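Local structure of Two-component response regulator yesN (Fusobacterium nucleatum, 3LSG) at residues F20-L25 and P47-L52; Q54-K59 and V78-V83. The protein is a two-component response regulator that probably binds specific DNA sequences to control transcription, this chain being its C-terminal helix-turn-helix domain. One frame throughout, in Å; residues are numbered along the deposited sequence.

In the fold
Interactions 1 and 2 lie in series on helix 48-66, the longest helix of the domain, consistent with the connecting helix of AraC-type DNA-binding domains. Interaction 1 packs its first turn against the start of helix 22-28; interaction 2 packs a later turn against the end of helix 71-77. Their centres are about 13 Å apart, yet they touch where F20 O lies 4.0 Å from R56 NH2. Across the dimer they meet again: E81 and D82 of the second subunit bond to S23 and Q49 of this one. A phosphate ion, probably from the crystallisation liquor, sits about 5 Å from the Q49 side chain.

Interaction 1: F20-L25 and P47-L52; sequences FTLSVL and PFQDYL
F48 pushes its ring against the start of helix 22-28, overlapping L22, L25 and the backbone that leads into them. Its CE2 reaches within 3.3 Å of L22 N, which lies oblique to the ring, and no hydrogen bond is involved. One side of the ring runs along L22, where F48 CD2 is 3.8 Å from L22 CB, the two side chains passing in opposite directions. Along the other edge F48 CE1 lies 3.7 Å from L25 CD2. Chi1 of F48 is 160°, which swings CG roughly opposite the backbone N and projects the ring across the gap between the helices.

F20 closes the group from the loop before the helix. F20 CE2 sits at the edge of the F48 ring, near its plane, 3.8 Å from F48 CZ, while the ring planes are inclined at 66°, neither stacked nor perpendicular. L52, one turn beyond F48, touches both rings: its CB lies above one face of F48, offset toward the rim, and L52 CD1 comes to the edge of F20, 4.0 Å from F20 CD2.

The polar features lie at the margin. T21 is the N-cap residue, its OG1 accepting a weak bond from V24 N at 3.4 Å. Q49 bends at chi2 (86°) so that NE2 passes L22 CD2 at 4.1 Å; its amide bonds to D82 of the second subunit. Helix 33-44 covers L22 and L25 through L36, and helix 2-14 adds I10 to L25 and S14 to F20. No hydrogen bond crosses between the segments, which meet by packing in an all-helical apolar core formed by helices 2-14, 22-28, 33-44 and 48-66, consistent with the AraC-type helix-turn-helix domain.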
loop_
_atom_site.group_PDB
_atom_site.type_symbol
_atom_site.label_atom_id
_atom_site.label_comp_id
_atom_site.label_asym_id
_atom_site.label_seq_id
_atom_site.Cartn_x
_atom_site.Cartn_y
_atom_site.Cartn_z
ATOM N N PHE A 20 7.065 -4.213 5.857
ATOM C CA PHE A 20 6.787 -5.566 5.381
ATOM C C PHE A 20 5.891 -5.543 4.146
ATOM O O PHE A 20 4.774 -5.061 4.208
ATOM C CB PHE A 20 6.132 -6.385 6.496
ATOM C CG PHE A 20 5.806 -7.810 6.109
ATOM C CD1 PHE A 20 6.816 -8.737 5.903
ATOM C CD2 PHE A 20 4.490 -8.222 5.972
ATOM C CE1 PHE A 20 6.522 -10.039 5.557
ATOM C CE2 PHE A 20 4.185 -9.526 5.629
ATOM C CZ PHE A 20 5.196 -10.438 5.435
ATOM N N THR A 21 6.410 -6.053 3.025
ATOM C CA THR A 21 5.725 -6.031 1.744
ATOM C C THR A 21 5.798 -7.402 1.078
ATOM O O THR A 21 6.425 -8.334 1.592
ATOM C CB THR A 21 6.388 -5.025 0.787
ATOM O OG1 THR A 21 7.728 -5.452 0.501
ATOM C CG2 THR A 21 6.447 -3.643 1.419
ATOM N N LEU A 22 5.156 -7.510 -0.079
ATOM C CA LEU A 22 5.207 -8.725 -0.890
ATOM C C LEU A 22 6.654 -9.099 -1.189
ATOM O O LEU A 22 7.028 -10.265 -1.096
ATOM C CB LEU A 22 4.417 -8.538 -2.202
ATOM C CG LEU A 22 4.481 -9.718 -3.184
ATOM C CD1 LEU A 22 3.918 -10.951 -2.546
ATOM C CD2 LEU A 22 3.747 -9.431 -4.484
ATOM N N SER A 23 7.466 -8.095 -1.511
ATOM C CA SER A 23 8.880 -8.296 -1.844
ATOM C C SER A 23 9.736 -8.821 -0.677
ATOM O O SER A 23 10.649 -9.630 -0.867
ATOM C CB SER A 23 9.471 -6.991 -2.399
ATOM O OG SER A 23 8.904 -6.698 -3.669
ATOM N N VAL A 24 9.442 -8.356 0.529
ATOM C CA VAL A 24 10.141 -8.836 1.715
ATOM C C VAL A 24 9.781 -10.306 1.939
ATOM O O VAL A 24 10.653 -11.137 2.206
ATOM C CB VAL A 24 9.768 -7.992 2.955
ATOM C CG1 VAL A 24 10.380 -8.584 4.229
ATOM C CG2 VAL A 24 10.204 -6.545 2.769
ATOM N N LEU A 25 8.495 -10.634 1.819
ATOM C CA LEU A 25 8.070 -12.028 1.938
ATOM C C LEU A 25 8.727 -12.916 0.873
ATOM O O LEU A 25 9.258 -13.988 1.165
ATOM C CB LEU A 25 6.547 -12.148 1.838
ATOM C CG LEU A 25 5.969 -13.559 1.978
ATOM C CD1 LEU A 25 6.463 -14.246 3.271
ATOM C CD2 LEU A 25 4.455 -13.520 1.970
ATOM N N PRO A 47 -5.496 -12.227 -2.627
ATOM C CA PRO A 47 -4.164 -11.659 -2.862
ATOM C C PRO A 47 -3.386 -11.455 -1.565
ATOM O O PRO A 47 -3.989 -11.198 -0.517
ATOM C CB PRO A 47 -4.463 -10.297 -3.504
ATOM C CG PRO A 47 -5.834 -10.434 -4.094
ATOM C CD PRO A 47 -6.577 -11.404 -3.209
ATOM N N PHE A 48 -2.061 -11.557 -1.636
ATOM C CA PHE A 48 -1.228 -11.310 -0.457
ATOM C C PHE A 48 -1.570 -9.989 0.235
ATOM O O PHE A 48 -1.701 -9.942 1.454
ATOM C CB PHE A 48 0.256 -11.313 -0.814
ATOM C CG PHE A 48 1.113 -10.606 0.202
ATOM C CD1 PHE A 48 1.521 -11.251 1.354
ATOM C CD2 PHE A 48 1.483 -9.292 0.016
ATOM C CE1 PHE A 48 2.301 -10.592 2.308
ATOM C CE2 PHE A 48 2.255 -8.622 0.970
ATOM C CZ PHE A 48 2.665 -9.273 2.106
ATOM N N GLN A 49 -1.721 -8.919 -0.545
ATOM C CA GLN A 49 -1.993 -7.601 0.025
ATOM C C GLN A 49 -3.295 -7.559 0.842
ATOM O O GLN A 49 -3.372 -6.866 1.850
ATOM C CB GLN A 49 -2.031 -6.530 -1.073
ATOM C CG GLN A 49 -0.684 -6.253 -1.745
ATOM C CD GLN A 49 -0.375 -7.195 -2.921
ATOM O OE1 GLN A 49 -1.032 -8.225 -3.123
ATOM N NE2 GLN A 49 0.624 -6.830 -3.705
ATOM N N ASP A 50 -4.324 -8.267 0.378
ATOM C CA ASP A 50 -5.616 -8.303 1.064
ATOM C C ASP A 50 -5.498 -9.114 2.355
ATOM O O ASP A 50 -6.106 -8.789 3.365
ATOM C CB ASP A 50 -6.697 -8.946 0.180
ATOM C CG ASP A 50 -7.079 -8.081 -1.017
ATOM O OD1 ASP A 50 -6.545 -6.962 -1.141
ATOM O OD2 ASP A 50 -7.921 -8.527 -1.833
ATOM N N TYR A 51 -4.733 -10.200 2.299
ATOM C CA TYR A 51 -4.508 -11.013 3.484
ATOM C C TYR A 51 -3.744 -10.197 4.525
ATOM O O TYR A 51 -4.045 -10.242 5.720
ATOM C CB TYR A 51 -3.742 -12.285 3.117
ATOM C CG TYR A 51 -3.535 -13.246 4.274
ATOM C CD1 TYR A 51 -4.387 -14.323 4.469
ATOM C CD2 TYR A 51 -2.477 -13.081 5.152
ATOM C CE1 TYR A 51 -4.188 -15.215 5.521
ATOM C CE2 TYR A 51 -2.271 -13.948 6.204
ATOM C CZ TYR A 51 -3.126 -15.020 6.382
ATOM O OH TYR A 51 -2.919 -15.883 7.427
ATOM N N LEU A 52 -2.747 -9.451 4.071
ATOM C CA LEU A 52 -1.954 -8.652 4.991
ATOM C C LEU A 52 -2.834 -7.556 5.612
ATOM O O LEU A 52 -2.808 -7.339 6.815
ATOM C CB LEU A 52 -0.752 -8.035 4.275
ATOM C CG LEU A 52 0.056 -7.030 5.110
ATOM C CD1 LEU A 52 0.546 -7.612 6.441
ATOM C CD2 LEU A 52 1.231 -6.465 4.294
#

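Interaction 2: Q54-K59 and V78-V83; sequences QKRMEK and VGFEDV
R56 extends from helix 48-66 across the Schellman motif that ends helix 71-77 in this helix-turn-helix domain. G79 is the C-prime residue of that motif, with a phi of 90°, and F80 N turns back to A75 O. The packing is tight here: R56 and V78 have CA atoms 5.2 Å apart, the nearest backbone approach of the two segments. The V78 carbonyl rests against the arginine chain, its O 3.1 Å from R56 CD. R56 NE is equally near, but the angle is poor and no hydrogen bond results; NE is satisfied by Y15 O instead. Chi1 of -61° sets CG opposite the carbonyl carbon, and the chain stays extended from CG to NE, carrying the guanidinium past the turn. G79 O stands over the centre of one face of the R56 guanidinium, 3.8 Å from R56 NH2, a packing contact over the plane.

Beside this, F80 crosses the arginine obliquely, with ring and guanidinium planes 57° apart. R56 CZ is 5.8 Å from the F80 ring centroid, so any cation-pi attraction is weak at most; the nearer touch is through R56 CD. F80 also touches Y85 of helix 83-94 and A75, while M57 packs on F86 and Y93.

The outer margin is looser. K59 meets the other segment through its aliphatic portion, K59 CG lying 3.7 Å from V78 CG1, while the bend at chi2 and the extended remainder carry its ammonium away. On the helix flank turned away from the loop, solvent-exposed E58 binds Q54 NE2 through OE2. Back at the tight side, selenomethionine M57, bent at chi2 and chi3, crosses F80 at about a right angle and brings its CE methyl to 3.6 Å from F80 CE2.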
loop_
_atom_site.group_PDB
_atom_site.type_symbol
_atom_site.label_atom_id
_atom_site.label_comp_id
_atom_site.label_asym_id
_atom_site.label_seq_id
_atom_site.Cartn_x
_atom_site.Cartn_y
_atom_site.Cartn_z
ATOM N N GLN A 54 -6.054 -7.651 6.022
ATOM C CA GLN A 54 -6.968 -8.283 6.976
ATOM C C GLN A 54 -6.330 -8.548 8.344
ATOM O O GLN A 54 -6.951 -8.315 9.368
ATOM C CB GLN A 54 -7.526 -9.588 6.420
ATOM C CG GLN A 54 -8.293 -10.384 7.440
ATOM C CD GLN A 54 -8.936 -11.605 6.834
ATOM O OE1 GLN A 54 -8.626 -11.977 5.704
ATOM N NE2 GLN A 54 -9.847 -12.229 7.575
ATOM N N LYS A 55 -5.093 -9.036 8.366
ATOM C CA LYS A 55 -4.421 -9.252 9.646
ATOM C C LYS A 55 -4.282 -7.946 10.439
ATOM O O LYS A 55 -4.486 -7.914 11.654
ATOM C CB LYS A 55 -3.059 -9.915 9.438
ATOM C CG LYS A 55 -3.168 -11.308 8.843
ATOM C CD LYS A 55 -3.382 -12.357 9.920
ATOM C CE LYS A 55 -2.130 -12.467 10.784
ATOM N NZ LYS A 55 -2.066 -13.746 11.542
ATOM N N ARG A 56 -3.923 -6.875 9.749
ATOM C CA ARG A 56 -3.776 -5.573 10.381
ATOM C C ARG A 56 -5.103 -4.980 10.888
ATOM O O ARG A 56 -5.145 -4.411 11.978
ATOM C CB ARG A 56 -3.085 -4.604 9.419
ATOM C CG ARG A 56 -1.676 -5.073 9.038
ATOM C CD ARG A 56 -1.018 -4.170 8.005
ATOM N NE ARG A 56 0.443 -4.276 8.095
ATOM C CZ ARG A 56 1.280 -3.867 7.149
ATOM N NH1 ARG A 56 0.815 -3.329 6.025
ATOM N NH2 ARG A 56 2.582 -3.993 7.332
HETATM N N MSE A 57 -6.168 -5.113 10.102
HETATM C CA MSE A 57 -7.485 -4.626 10.513
HETATM C C MSE A 57 -8.035 -5.406 11.713
HETATM O O MSE A 57 -8.639 -4.838 12.628
HETATM C CB MSE A 57 -8.482 -4.709 9.345
HETATM C CG MSE A 57 -8.183 -3.766 8.172
HETATM SE SE MSE A 57 -8.002 -1.879 8.669
HETATM C CE MSE A 57 -6.115 -1.751 9.144
ATOM N N GLU A 58 -7.835 -6.720 11.704
ATOM C CA GLU A 58 -8.285 -7.529 12.818
ATOM C C GLU A 58 -7.562 -7.140 14.104
ATOM O O GLU A 58 -8.185 -7.055 15.156
ATOM C CB GLU A 58 -8.166 -9.024 12.496
ATOM C CG GLU A 58 -9.200 -9.450 11.442
ATOM C CD GLU A 58 -9.019 -10.866 10.894
ATOM O OE1 GLU A 58 -7.960 -11.497 11.117
ATOM O OE2 GLU A 58 -9.955 -11.343 10.215
ATOM N N LYS A 59 -6.263 -6.864 14.013
ATOM C CA LYS A 59 -5.512 -6.400 15.173
ATOM C C LYS A 59 -5.982 -4.993 15.577
ATOM O O LYS A 59 -6.104 -4.695 16.753
ATOM C CB LYS A 59 -4.011 -6.416 14.889
ATOM C CG LYS A 59 -3.111 -6.024 16.059
ATOM C CD LYS A 59 -3.420 -6.847 17.306
ATOM C CE LYS A 59 -2.270 -6.772 18.325
ATOM N NZ LYS A 59 -2.529 -7.604 19.533
ATOM N N VAL A 78 -0.084 -1.577 14.103
ATOM C CA VAL A 78 -0.538 -2.538 13.090
ATOM C C VAL A 78 0.147 -2.315 11.748
ATOM O O VAL A 78 -0.336 -2.753 10.706
ATOM C CB VAL A 78 -2.081 -2.580 12.945
ATOM C CG1 VAL A 78 -2.707 -2.834 14.312
ATOM C CG2 VAL A 78 -2.608 -1.273 12.351
ATOM N N GLY A 79 1.285 -1.629 11.778
ATOM C CA GLY A 79 2.105 -1.519 10.586
ATOM C C GLY A 79 1.823 -0.345 9.659
ATOM O O GLY A 79 2.243 -0.383 8.510
ATOM N N PHE A 80 1.138 0.692 10.144
ATOM C CA PHE A 80 0.863 1.883 9.327
ATOM C C PHE A 80 1.662 3.075 9.829
ATOM O O PHE A 80 1.519 3.458 10.986
ATOM C CB PHE A 80 -0.621 2.265 9.395
ATOM C CG PHE A 80 -1.505 1.424 8.538
ATOM C CD1 PHE A 80 -1.885 1.860 7.276
ATOM C CD2 PHE A 80 -1.970 0.196 8.989
ATOM C CE1 PHE A 80 -2.723 1.078 6.480
ATOM C CE2 PHE A 80 -2.799 -0.578 8.211
ATOM C CZ PHE A 80 -3.168 -0.145 6.945
ATOM N N GLU A 81 2.472 3.693 8.970
ATOM C CA GLU A 81 3.192 4.881 9.406
ATOM C C GLU A 81 2.325 6.134 9.310
ATOM O O GLU A 81 2.604 7.136 9.961
ATOM C CB GLU A 81 4.553 5.053 8.691
ATOM C CG GLU A 81 4.680 4.445 7.303
ATOM C CD GLU A 81 6.129 4.476 6.782
ATOM O OE1 GLU A 81 6.377 4.074 5.612
ATOM O OE2 GLU A 81 7.024 4.918 7.544
ATOM N N ASP A 82 1.261 6.061 8.514
ATOM C CA ASP A 82 0.376 7.208 8.324
ATOM C C ASP A 82 -0.979 6.968 8.984
ATOM O O ASP A 82 -1.769 6.168 8.489
ATOM C CB ASP A 82 0.199 7.476 6.820
ATOM C CG ASP A 82 -0.549 8.780 6.524
ATOM O OD1 ASP A 82 -1.369 9.224 7.352
ATOM O OD2 ASP A 82 -0.305 9.371 5.449
ATOM N N VAL A 83 -1.259 7.673 10.083
ATOM C CA VAL A 83 -2.529 7.478 10.798
ATOM C C VAL A 83 -3.764 7.764 9.931
ATOM O O VAL A 83 -4.786 7.127 10.078
ATOM C CB VAL A 83 -2.600 8.312 12.098
ATOM C CG1 VAL A 83 -2.457 9.803 11.807
ATOM C CG2 VAL A 83 -3.897 8.048 12.843
#